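ThiS protein (Escherichia coli, PDB 1ZUD) carries sulfur on its C-terminus, after activation there as an adenylate, and donates it for making the thiazole phosphate moiety of thiamine phosphate. Local coordinates at residues I3-D7 with Q8-C12; Q16-H19 with E20-Q24; Q39-P42 with R43-A47; H49-Q52 with D53-I57. All blocks are in the same frame, centred on the assembly; numbering follows the deposited sequence.

The four contacts meet around helix 18-24 and the sheet of this small ubiquitin-like, beta-grasp protein. Interaction 1 is the hairpin; its Met10 CE packs 3.3 Å from Leu21 CD1 of interaction 2, which spans the helix and its N-cap. Its strand 2-5 also pairs with interaction 4, where Leu4 O lies 2.7 Å from Ile57 N. Interaction 2 touches interaction 3 through Leu22 CD1 and Trp46 CE3, 3.6 Å apart. Interactions 1 and 3 lie on opposite sides of the chain's centre, about 18 Å between centres, yet both reach ThiF. Strand 56-61, which interaction 4 enters, leads toward Gly66, the C-terminal residue that is adenylated and thiolated in the sulfur-transfer cycle, unmodified here.

Interaction 1 of 4, residues I3-D7 with Q8-C12; sequences ILFND and QAMQC
Ile3 and Met10 are held together by two backbone bonds, Ile3 N to Met10 O at 3.0 Å and Met10 N to Ile3 O at 3.0 Å. Nearer the turn, Phe5 N donates to Gln8 O at 2.7 Å, with Gln8 N returning a longer bond to Phe5 O at 3.2 Å. Leu4 and Ala9 form the intervening non-hydrogen-bonded pair, their side chains on the other face of the sheet. The strands thus make the opening hairpin of the beta-grasp fold, closed by a type I' turn from Phe5 to Gln8. Asn6 and Asp7 occupy its two central positions with positive phi (57° and 65°), a conformation asparagine and aspartate tolerate better than most residues.

Among the apolar contacts, Ile3 and Met10 run side by side and pack tightly, Ile3 CG1 lying 3.4 Å from Met10 CG and Ile3 CD1 3.3 Å from Met10 CE. Met10 CG sits between its own backbone N and carbonyl carbon (chi1 78°), which lays the flexible thioether along Ile3 and close to Phe5. There Met10 SD is 3.7 Å from Phe5 CB and makes an oblique Met-aromatic contact with the ring. This apolar face meets Leu21 and Leu25.

Polar partners lie beyond the hairpin: Asn6 OD1 accepts from Leu59 N, while Asp7 OD1 forms a salt bridge with Arg230 of the ThiF chain.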
loop_
_atom_site.group_PDB
_atom_site.type_symbol
_atom_site.label_atom_id
_atom_site.label_comp_id
_atom_site.label_asym_id
_atom_site.label_seq_id
_atom_site.Cartn_x
_atom_site.Cartn_y
_atom_site.Cartn_z
ATOM N N ILE D 3 21.748 -5.317 -23.895
ATOM C CA ILE D 3 20.992 -5.701 -22.711
ATOM C C ILE D 3 20.194 -4.485 -22.215
ATOM O O ILE D 3 20.331 -3.369 -22.696
ATOM C CB ILE D 3 21.901 -6.133 -21.488
ATOM C CG1 ILE D 3 22.800 -4.970 -21.070
ATOM C CG2 ILE D 3 22.725 -7.374 -21.818
ATOM C CD1 ILE D 3 23.597 -5.241 -19.758
ATOM N N LEU D 4 19.362 -4.735 -21.222
ATOM C CA LEU D 4 18.608 -3.696 -20.574
ATOM C C LEU D 4 19.251 -3.665 -19.162
ATOM O O LEU D 4 19.428 -4.709 -18.528
ATOM C CB LEU D 4 17.137 -4.107 -20.517
ATOM C CG LEU D 4 16.169 -2.919 -20.442
ATOM C CD1 LEU D 4 16.274 -2.060 -21.742
ATOM C CD2 LEU D 4 14.736 -3.443 -20.254
ATOM N N PHE D 5 19.667 -2.494 -18.688
ATOM C CA PHE D 5 20.263 -2.407 -17.369
ATOM C C PHE D 5 19.485 -1.344 -16.588
ATOM O O PHE D 5 19.567 -0.148 -16.882
ATOM C CB PHE D 5 21.742 -2.020 -17.444
ATOM C CG PHE D 5 22.434 -2.104 -16.113
ATOM C CD1 PHE D 5 22.454 -1.011 -15.231
ATOM C CD2 PHE D 5 23.013 -3.295 -15.706
ATOM C CE1 PHE D 5 23.048 -1.125 -13.975
ATOM C CE2 PHE D 5 23.611 -3.421 -14.445
ATOM C CZ PHE D 5 23.637 -2.350 -13.577
ATOM N N ASN D 6 18.720 -1.797 -15.609
ATOM C CA ASN D 6 17.901 -0.899 -14.851
ATOM C C ASN D 6 16.971 -0.155 -15.815
ATOM O O ASN D 6 16.888 1.063 -15.805
ATOM C CB ASN D 6 18.765 0.069 -14.027
ATOM C CG ASN D 6 19.184 -0.534 -12.677
ATOM O OD1 ASN D 6 18.689 -1.594 -12.294
ATOM N ND2 ASN D 6 20.088 0.143 -11.952
ATOM N N ASP D 7 16.273 -0.941 -16.627
ATOM C CA ASP D 7 15.300 -0.495 -17.613
ATOM C C ASP D 7 15.844 0.341 -18.787
ATOM O O ASP D 7 15.073 0.714 -19.678
ATOM C CB ASP D 7 14.148 0.265 -16.916
ATOM C CG ASP D 7 13.536 -0.521 -15.751
ATOM O OD1 ASP D 7 13.314 -1.749 -15.884
ATOM O OD2 ASP D 7 13.265 0.103 -14.698
ATOM N N GLN D 8 17.146 0.623 -18.789
ATOM C CA GLN D 8 17.770 1.411 -19.853
ATOM C C GLN D 8 18.622 0.534 -20.790
ATOM O O GLN D 8 19.367 -0.338 -20.348
ATOM C CB GLN D 8 18.667 2.487 -19.236
ATOM C CG GLN D 8 17.930 3.616 -18.524
ATOM C CD GLN D 8 17.808 4.874 -19.378
ATOM O OE1 GLN D 8 18.816 5.522 -19.699
ATOM N NE2 GLN D 8 16.569 5.226 -19.755
ATOM N N ALA D 9 18.527 0.776 -22.086
ATOM C CA ALA D 9 19.296 -0.012 -23.037
ATOM C C ALA D 9 20.777 0.300 -22.907
ATOM O O ALA D 9 21.153 1.433 -22.659
ATOM C CB ALA D 9 18.832 0.277 -24.457
ATOM N N MET D 10 21.614 -0.724 -23.039
ATOM C CA MET D 10 23.070 -0.533 -22.987
ATOM C C MET D 10 23.791 -1.644 -23.750
ATOM O O MET D 10 23.262 -2.742 -23.931
ATOM C CB MET D 10 23.601 -0.455 -21.542
ATOM C CG MET D 10 23.769 -1.750 -20.759
ATOM S SD MET D 10 24.951 -1.558 -19.312
ATOM C CE MET D 10 25.968 -3.006 -19.520
ATOM N N GLN D 11 24.979 -1.330 -24.243
ATOM C CA GLN D 11 25.768 -2.312 -24.977
ATOM C C GLN D 11 26.884 -2.743 -24.060
ATOM O O GLN D 11 27.376 -1.945 -23.281
ATOM C CB GLN D 11 26.433 -1.699 -26.221
ATOM C CG GLN D 11 25.510 -1.282 -27.345
ATOM C CD GLN D 11 25.923 -1.885 -28.692
ATOM O OE1 GLN D 11 25.666 -3.069 -28.975
ATOM N NE2 GLN D 11 26.580 -1.074 -29.524
ATOM N N CYS D 12 27.279 -3.994 -24.155
ATOM C CA CYS D 12 28.402 -4.506 -23.370
ATOM C C CYS D 12 28.943 -5.737 -24.110
ATOM O O CYS D 12 28.244 -6.320 -24.947
ATOM C CB CYS D 12 27.958 -4.891 -21.955
ATOM S SG CYS D 12 26.804 -6.275 -21.869
#

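Interaction 2 of 4, residues Q16-H19 with E20-Q24; sequences QTVH and ELLEQ
Thr17 and Glu20 form a capping box at the start of helix 18-24, the helix that packs on the sheet of the beta-grasp fold. Each side chain takes up the other's backbone N-H: Glu20 N donates to Thr17 OG1 at 3.0 Å, and Thr17 N donates to Glu20 OE1 at 2.9 Å, meeting the lone pair that faces away from the other carboxylate oxygen. The hydroxyl of Thr17 stands between its own N and carbonyl carbon (chi1 58°), the position from which it can accept from Glu20 N. Threonine suits the N-cap because its short branch ends in an acceptor; glutamate, three residues on, has an extended chain long enough to come back to the cap.

On the buried side, branched apolar residues follow the helical spacing. Val18 CG1 lies 3.8 Å from Leu22 CD1, the two side chains pointing the same way, and they continue onto Trp46. Leu21 packs against Ile57 of strand 56-61, and the side chains of Gln16 and Leu21 cross at about a right angle, the amide oxygen of Gln16 nearest Leu21 CD1.

The outer side carries His19 and Glu23. His19 CG is trans to the backbone N (chi1 165°), which sets the imidazole beside the side chain of Glu23, one turn on. Glu23 CG lies over one ring face, toward the rim, in a CH-pi contact 3.8 Å from the His19 centroid. The Glu23 chain then bends at chi2, bringing its carboxylate to within 14° of parallel with the imidazole. A water bridges the two, 2.8 Å from His19 NE2 and donating to Glu23 OE1 at 3.1 Å.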
loop_
_atom_site.group_PDB
_atom_site.type_symbol
_atom_site.label_atom_id
_atom_site.label_comp_id
_atom_site.label_asym_id
_atom_site.label_seq_id
_atom_site.Cartn_x
_atom_site.Cartn_y
_atom_site.Cartn_z
ATOM N N GLN D 16 30.911 -11.890 -20.733
ATOM C CA GLN D 16 31.276 -11.268 -19.439
ATOM C C GLN D 16 30.489 -11.816 -18.264
ATOM O O GLN D 16 29.329 -12.170 -18.403
ATOM C CB GLN D 16 31.007 -9.774 -19.428
ATOM C CG GLN D 16 31.871 -8.895 -20.293
ATOM C CD GLN D 16 31.511 -7.419 -20.087
ATOM O OE1 GLN D 16 30.416 -6.987 -20.445
ATOM N NE2 GLN D 16 32.423 -6.652 -19.483
ATOM N N THR D 17 31.098 -11.841 -17.077
ATOM C CA THR D 17 30.350 -12.342 -15.922
ATOM C C THR D 17 29.659 -11.111 -15.293
ATOM O O THR D 17 29.977 -9.984 -15.616
ATOM C CB THR D 17 31.271 -12.954 -14.847
ATOM O OG1 THR D 17 32.207 -11.944 -14.438
ATOM C CG2 THR D 17 32.085 -14.215 -15.416
ATOM N N VAL D 18 28.727 -11.351 -14.400
ATOM C CA VAL D 18 28.079 -10.223 -13.724
ATOM C C VAL D 18 29.133 -9.397 -13.029
ATOM O O VAL D 18 29.117 -8.182 -13.115
ATOM C CB VAL D 18 27.035 -10.734 -12.704
ATOM C CG1 VAL D 18 26.534 -9.578 -11.841
ATOM C CG2 VAL D 18 25.924 -11.443 -13.458
ATOM N N HIS D 19 30.102 -10.058 -12.378
ATOM C CA HIS D 19 31.151 -9.322 -11.677
ATOM C C HIS D 19 31.898 -8.424 -12.656
ATOM O O HIS D 19 32.115 -7.234 -12.387
ATOM C CB HIS D 19 32.158 -10.308 -10.995
ATOM C CG HIS D 19 33.437 -9.670 -10.556
ATOM N ND1 HIS D 19 33.575 -9.019 -9.343
ATOM C CD2 HIS D 19 34.620 -9.515 -11.199
ATOM C CE1 HIS D 19 34.780 -8.482 -9.267
ATOM N NE2 HIS D 19 35.431 -8.765 -10.377
ATOM N N GLU D 20 32.309 -8.963 -13.802
ATOM C CA GLU D 20 33.067 -8.115 -14.739
ATOM C C GLU D 20 32.231 -6.935 -15.242
ATOM O O GLU D 20 32.728 -5.818 -15.414
ATOM C CB GLU D 20 33.541 -8.942 -15.951
ATOM C CG GLU D 20 34.343 -10.205 -15.551
ATOM C CD GLU D 20 34.800 -11.038 -16.769
ATOM O OE1 GLU D 20 33.938 -11.546 -17.535
ATOM O OE2 GLU D 20 36.032 -11.176 -16.956
ATOM N N LEU D 21 30.958 -7.193 -15.517
ATOM C CA LEU D 21 30.088 -6.103 -15.963
ATOM C C LEU D 21 29.959 -5.025 -14.865
ATOM O O LEU D 21 30.055 -3.833 -15.152
ATOM C CB LEU D 21 28.682 -6.639 -16.306
ATOM C CG LEU D 21 27.682 -5.544 -16.709
ATOM C CD1 LEU D 21 28.217 -4.863 -17.950
ATOM C CD2 LEU D 21 26.305 -6.104 -16.965
ATOM N N LEU D 22 29.745 -5.429 -13.612
ATOM C CA LEU D 22 29.580 -4.427 -12.542
ATOM C C LEU D 22 30.881 -3.624 -12.404
ATOM O O LEU D 22 30.863 -2.412 -12.156
ATOM C CB LEU D 22 29.183 -5.109 -11.202
ATOM C CG LEU D 22 27.822 -5.852 -11.269
ATOM C CD1 LEU D 22 27.473 -6.445 -9.911
ATOM C CD2 LEU D 22 26.715 -4.873 -11.725
ATOM N N GLU D 23 32.003 -4.301 -12.599
ATOM C CA GLU D 23 33.324 -3.665 -12.529
ATOM C C GLU D 23 33.457 -2.630 -13.642
ATOM O O GLU D 23 33.924 -1.503 -13.410
ATOM C CB GLU D 23 34.444 -4.708 -12.679
ATOM C CG GLU D 23 34.710 -5.521 -11.432
ATOM C CD GLU D 23 35.361 -4.693 -10.324
ATOM O OE1 GLU D 23 36.606 -4.493 -10.349
ATOM O OE2 GLU D 23 34.627 -4.237 -9.430
ATOM N N GLN D 24 33.041 -3.012 -14.845
ATOM C CA GLN D 24 33.080 -2.091 -15.992
ATOM C C GLN D 24 32.239 -0.808 -15.695
ATOM O O GLN D 24 32.676 0.311 -15.977
ATOM C CB GLN D 24 32.515 -2.792 -17.220
ATOM C CG GLN D 24 32.967 -2.198 -18.532
ATOM C CD GLN D 24 34.499 -2.080 -18.628
ATOM O OE1 GLN D 24 35.043 -0.981 -18.608
ATOM N NE2 GLN D 24 35.189 -3.222 -18.721
HETATM O O HOH W 1 37.451 -7.268 -11.570
#

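Interaction 3 of 4, residues Q39-P42 with R43-A47; sequences QIVP and REQWA
Pro42 O accepts from Gln45 N at 2.8 Å, and one step later Arg43 O accepts from Trp46 N at 3.1 Å, so the chain coils tightly just after strand 39-40. This is part of the long connection that leads from that strand to strand 56-61 in the beta-grasp fold. Proline suits the entry to the coil, since its ring fixes phi and it has no N-H that would need a partner.

Trp46 makes the principal side-chain bond. Its CG is trans to its own carbonyl carbon (chi1 -60°), which carries the indole back over the preceding residues, where NE1 donates to Val41 O at 2.8 Å. The bond is not a flat one: NE1 approaches from 40° above the carbonyl plane, and Val41 O lies 18° out of the indole plane. Tryptophan answers two needs here, a large apolar surface packed against Val18, Leu22 and Leu34, and one N-H that satisfies a backbone carbonyl. Val41 CG1 reaches the edge of the indole, 3.9 Å from Trp46 CD1.

Gln45 lies alongside Pro42, with its NE2 3.8 Å from Pro42 CD, while its OE1 faces Val41 CG1. Both charged residues also reach the partner enzyme. Glu44 OE1 accepts from Gly239 N of the ThiF chain. Arg43 NH1 is bonded to Ala32 O of its own chain, and NH2 makes a salt bridge to Asp176 of ThiF. The aliphatic part of this arginine lies over Trp46, Arg43 CG standing 3.2 Å above one indole face, toward the rim.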
loop_
_atom_site.group_PDB
_atom_site.type_symbol
_atom_site.label_atom_id
_atom_site.label_comp_id
_atom_site.label_asym_id
_atom_site.label_seq_id
_atom_site.Cartn_x
_atom_site.Cartn_y
_atom_site.Cartn_z
ATOM N N GLN D 39 14.595 -12.584 -11.903
ATOM C CA GLN D 39 14.931 -13.598 -10.894
ATOM C C GLN D 39 16.215 -13.126 -10.244
ATOM O O GLN D 39 17.159 -12.707 -10.903
ATOM C CB GLN D 39 15.091 -14.973 -11.565
ATOM C CG GLN D 39 14.256 -15.157 -12.875
ATOM C CD GLN D 39 12.778 -15.587 -12.696
ATOM O OE1 GLN D 39 12.467 -16.594 -12.043
ATOM N NE2 GLN D 39 11.868 -14.833 -13.321
ATOM N N ILE D 40 16.231 -13.142 -8.933
ATOM C CA ILE D 40 17.433 -12.759 -8.219
ATOM C C ILE D 40 18.558 -13.751 -8.553
ATOM O O ILE D 40 18.315 -14.942 -8.650
ATOM C CB ILE D 40 17.218 -12.859 -6.701
ATOM C CG1 ILE D 40 16.090 -11.874 -6.296
ATOM C CG2 ILE D 40 18.557 -12.565 -5.955
ATOM C CD1 ILE D 40 16.497 -10.413 -6.446
ATOM N N VAL D 41 19.759 -13.223 -8.697
ATOM C CA VAL D 41 20.965 -14.001 -8.919
ATOM C C VAL D 41 21.779 -13.747 -7.632
ATOM O O VAL D 41 22.291 -12.656 -7.432
ATOM C CB VAL D 41 21.793 -13.513 -10.126
ATOM C CG1 VAL D 41 23.061 -14.395 -10.218
ATOM C CG2 VAL D 41 21.000 -13.657 -11.418
ATOM N N PRO D 42 21.864 -14.740 -6.738
ATOM C CA PRO D 42 22.613 -14.577 -5.487
ATOM C C PRO D 42 24.036 -14.061 -5.754
ATOM O O PRO D 42 24.722 -14.518 -6.654
ATOM C CB PRO D 42 22.577 -15.979 -4.876
ATOM C CG PRO D 42 21.311 -16.566 -5.384
ATOM C CD PRO D 42 21.318 -16.125 -6.849
ATOM N N ARG D 43 24.470 -13.112 -4.939
ATOM C CA ARG D 43 25.767 -12.487 -5.095
ATOM C C ARG D 43 26.895 -13.500 -5.150
ATOM O O ARG D 43 27.899 -13.270 -5.810
ATOM C CB ARG D 43 26.029 -11.543 -3.930
ATOM C CG ARG D 43 26.859 -10.365 -4.285
ATOM C CD ARG D 43 26.277 -9.174 -3.534
ATOM N NE ARG D 43 27.084 -8.911 -2.373
ATOM C CZ ARG D 43 26.678 -8.232 -1.301
ATOM N NH1 ARG D 43 25.416 -7.698 -1.190
ATOM N NH2 ARG D 43 27.567 -8.104 -0.325
ATOM N N GLU D 44 26.724 -14.618 -4.452
ATOM C CA GLU D 44 27.776 -15.612 -4.431
ATOM C C GLU D 44 27.994 -16.180 -5.831
ATOM O O GLU D 44 28.975 -16.852 -6.059
ATOM C CB GLU D 44 27.448 -16.727 -3.416
ATOM C CG GLU D 44 26.307 -17.661 -3.809
ATOM C CD GLU D 44 26.038 -18.752 -2.755
ATOM O OE1 GLU D 44 25.263 -19.695 -3.048
ATOM O OE2 GLU D 44 26.590 -18.663 -1.627
ATOM N N GLN D 45 27.093 -15.912 -6.777
ATOM C CA GLN D 45 27.263 -16.441 -8.140
ATOM C C GLN D 45 27.762 -15.406 -9.159
ATOM O O GLN D 45 28.032 -15.736 -10.335
ATOM C CB GLN D 45 25.926 -16.998 -8.655
ATOM C CG GLN D 45 25.457 -18.300 -8.000
ATOM C CD GLN D 45 23.987 -18.626 -8.272
ATOM O OE1 GLN D 45 23.442 -18.329 -9.340
ATOM N NE2 GLN D 45 23.344 -19.259 -7.299
ATOM N N TRP D 46 27.939 -14.155 -8.733
ATOM C CA TRP D 46 28.296 -13.132 -9.714
ATOM C C TRP D 46 29.631 -13.300 -10.412
ATOM O O TRP D 46 29.770 -12.858 -11.537
ATOM C CB TRP D 46 28.229 -11.704 -9.137
ATOM C CG TRP D 46 26.839 -11.272 -8.596
ATOM C CD1 TRP D 46 25.649 -11.928 -8.730
ATOM C CD2 TRP D 46 26.549 -10.079 -7.856
ATOM N NE1 TRP D 46 24.626 -11.221 -8.111
ATOM C CE2 TRP D 46 25.152 -10.081 -7.570
ATOM C CE3 TRP D 46 27.322 -9.018 -7.408
ATOM C CZ2 TRP D 46 24.522 -9.053 -6.842
ATOM C CZ3 TRP D 46 26.672 -7.970 -6.666
ATOM C CH2 TRP D 46 25.298 -8.020 -6.404
ATOM N N ALA D 47 30.604 -13.917 -9.759
ATOM C CA ALA D 47 31.927 -14.099 -10.376
ATOM C C ALA D 47 31.931 -15.077 -11.545
ATOM O O ALA D 47 32.857 -15.069 -12.346
ATOM C CB ALA D 47 32.947 -14.554 -9.316
#

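Interaction 4 of 4, residues H49-Q52 with D53-I57; sequences HIVQ and DGDQI
Asp55 and Gln52 are joined through an unusual side-chain torsion: with chi1 at -93°, away from the staggered positions, the Asp55 carboxylate is turned back across the start of its own turn. There OD1 accepts from Gln52 N at 2.8 Å, the N-H arriving 59° out of the carboxylate plane. The turn itself is type II, from Gln52 to Asp55, closed by a weak backbone bond from Asp55 N to Gln52 O at 2.8 Å. Gly54 fills the third position with phi at 80°, a value that favours glycine because it has no side chain to clash.

Aspartate suits this buried place because its two oxygens can serve different partners. OD1 also accepts a hydrogen bond from a water at 3.1 Å, and that water has a weak bond to His49 NE2, so the imidazole is linked to the turn without touching the carboxylate. OD2 takes an N-H from Asn37 ND2.

Farther into the core the contact becomes apolar. Val51 CG1 and Ile57 CD1 meet at 3.8 Å, beta-branched residues that fill the interior between the connection and the sheet. Asp53, at the outer corner, instead accepts from Gln2 N through OD2.

The turn thus feeds the long connection into strand 56-61, in the middle of the sheet between strands 2-5 and 32-36. On the inner side, Val51 packs against Val18 of helix 18-24, and Ile57 against Leu21.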
loop_
_atom_site.group_PDB
_atom_site.type_symbol
_atom_site.label_atom_id
_atom_site.label_comp_id
_atom_site.label_asym_id
_atom_site.label_seq_id
_atom_site.Cartn_x
_atom_site.Cartn_y
_atom_site.Cartn_z
ATOM N N HIS D 49 28.547 -16.083 -13.171
ATOM C CA HIS D 49 27.317 -15.925 -13.962
ATOM C C HIS D 49 27.552 -15.077 -15.211
ATOM O O HIS D 49 27.846 -13.899 -15.126
ATOM C CB HIS D 49 26.228 -15.264 -13.132
ATOM C CG HIS D 49 24.856 -15.502 -13.671
ATOM N ND1 HIS D 49 24.059 -16.538 -13.237
ATOM C CD2 HIS D 49 24.153 -14.862 -14.641
ATOM C CE1 HIS D 49 22.921 -16.524 -13.913
ATOM N NE2 HIS D 49 22.953 -15.518 -14.769
ATOM N N ILE D 50 27.410 -15.691 -16.376
ATOM C CA ILE D 50 27.592 -15.005 -17.654
ATOM C C ILE D 50 26.331 -14.205 -18.080
ATOM O O ILE D 50 25.209 -14.697 -18.051
ATOM C CB ILE D 50 27.932 -16.020 -18.794
ATOM C CG1 ILE D 50 29.214 -16.776 -18.447
ATOM C CG2 ILE D 50 28.077 -15.269 -20.133
ATOM C CD1 ILE D 50 30.460 -15.934 -18.603
ATOM N N VAL D 51 26.543 -12.946 -18.447
ATOM C CA VAL D 51 25.445 -12.105 -18.883
ATOM C C VAL D 51 25.185 -12.416 -20.358
ATOM O O VAL D 51 26.124 -12.394 -21.157
ATOM C CB VAL D 51 25.840 -10.665 -18.732
ATOM C CG1 VAL D 51 24.736 -9.767 -19.311
ATOM C CG2 VAL D 51 26.108 -10.373 -17.224
ATOM N N GLN D 52 23.928 -12.684 -20.706
ATOM C CA GLN D 52 23.531 -13.028 -22.079
ATOM C C GLN D 52 22.777 -11.977 -22.847
ATOM O O GLN D 52 21.954 -11.250 -22.278
ATOM C CB GLN D 52 22.702 -14.289 -22.037
ATOM C CG GLN D 52 23.296 -15.216 -21.029
ATOM C CD GLN D 52 23.086 -16.670 -21.312
ATOM O OE1 GLN D 52 21.946 -17.146 -21.453
ATOM N NE2 GLN D 52 24.200 -17.412 -21.382
ATOM N N ASP D 53 23.047 -11.921 -24.155
ATOM C CA ASP D 53 22.402 -10.972 -25.032
ATOM C C ASP D 53 20.907 -10.915 -24.733
ATOM O O ASP D 53 20.288 -11.943 -24.617
ATOM C CB ASP D 53 22.571 -11.394 -26.485
ATOM C CG ASP D 53 21.691 -10.587 -27.409
ATOM O OD1 ASP D 53 20.750 -11.174 -27.984
ATOM O OD2 ASP D 53 21.930 -9.360 -27.531
ATOM N N GLY D 54 20.351 -9.713 -24.622
ATOM C CA GLY D 54 18.932 -9.563 -24.334
ATOM C C GLY D 54 18.577 -9.745 -22.865
ATOM O O GLY D 54 17.397 -9.841 -22.516
ATOM N N ASP D 55 19.564 -9.790 -21.978
ATOM C CA ASP D 55 19.205 -9.978 -20.559
ATOM C C ASP D 55 18.619 -8.681 -19.996
ATOM O O ASP D 55 19.027 -7.604 -20.406
ATOM C CB ASP D 55 20.441 -10.376 -19.734
ATOM C CG ASP D 55 20.586 -11.890 -19.603
ATOM O OD1 ASP D 55 21.640 -12.355 -19.114
ATOM O OD2 ASP D 55 19.635 -12.616 -19.990
ATOM N N GLN D 56 17.655 -8.777 -19.080
ATOM C CA GLN D 56 17.112 -7.536 -18.477
ATOM C C GLN D 56 17.635 -7.544 -17.053
ATOM O O GLN D 56 17.271 -8.387 -16.237
ATOM C CB GLN D 56 15.584 -7.521 -18.514
ATOM C CG GLN D 56 15.034 -7.845 -19.897
ATOM C CD GLN D 56 13.561 -7.556 -19.983
ATOM O OE1 GLN D 56 12.806 -7.913 -19.087
ATOM N NE2 GLN D 56 13.140 -6.906 -21.062
ATOM N N ILE D 57 18.524 -6.612 -16.760
ATOM C CA ILE D 57 19.170 -6.629 -15.466
ATOM C C ILE D 57 18.787 -5.444 -14.593
ATOM O O ILE D 57 18.624 -4.333 -15.081
ATOM C CB ILE D 57 20.673 -6.632 -15.667
ATOM C CG1 ILE D 57 21.076 -7.822 -16.573
ATOM C CG2 ILE D 57 21.379 -6.852 -14.336
ATOM C CD1 ILE D 57 22.576 -7.793 -16.914
HETATM O O HOH W 2 21.661 -15.130 -17.798
#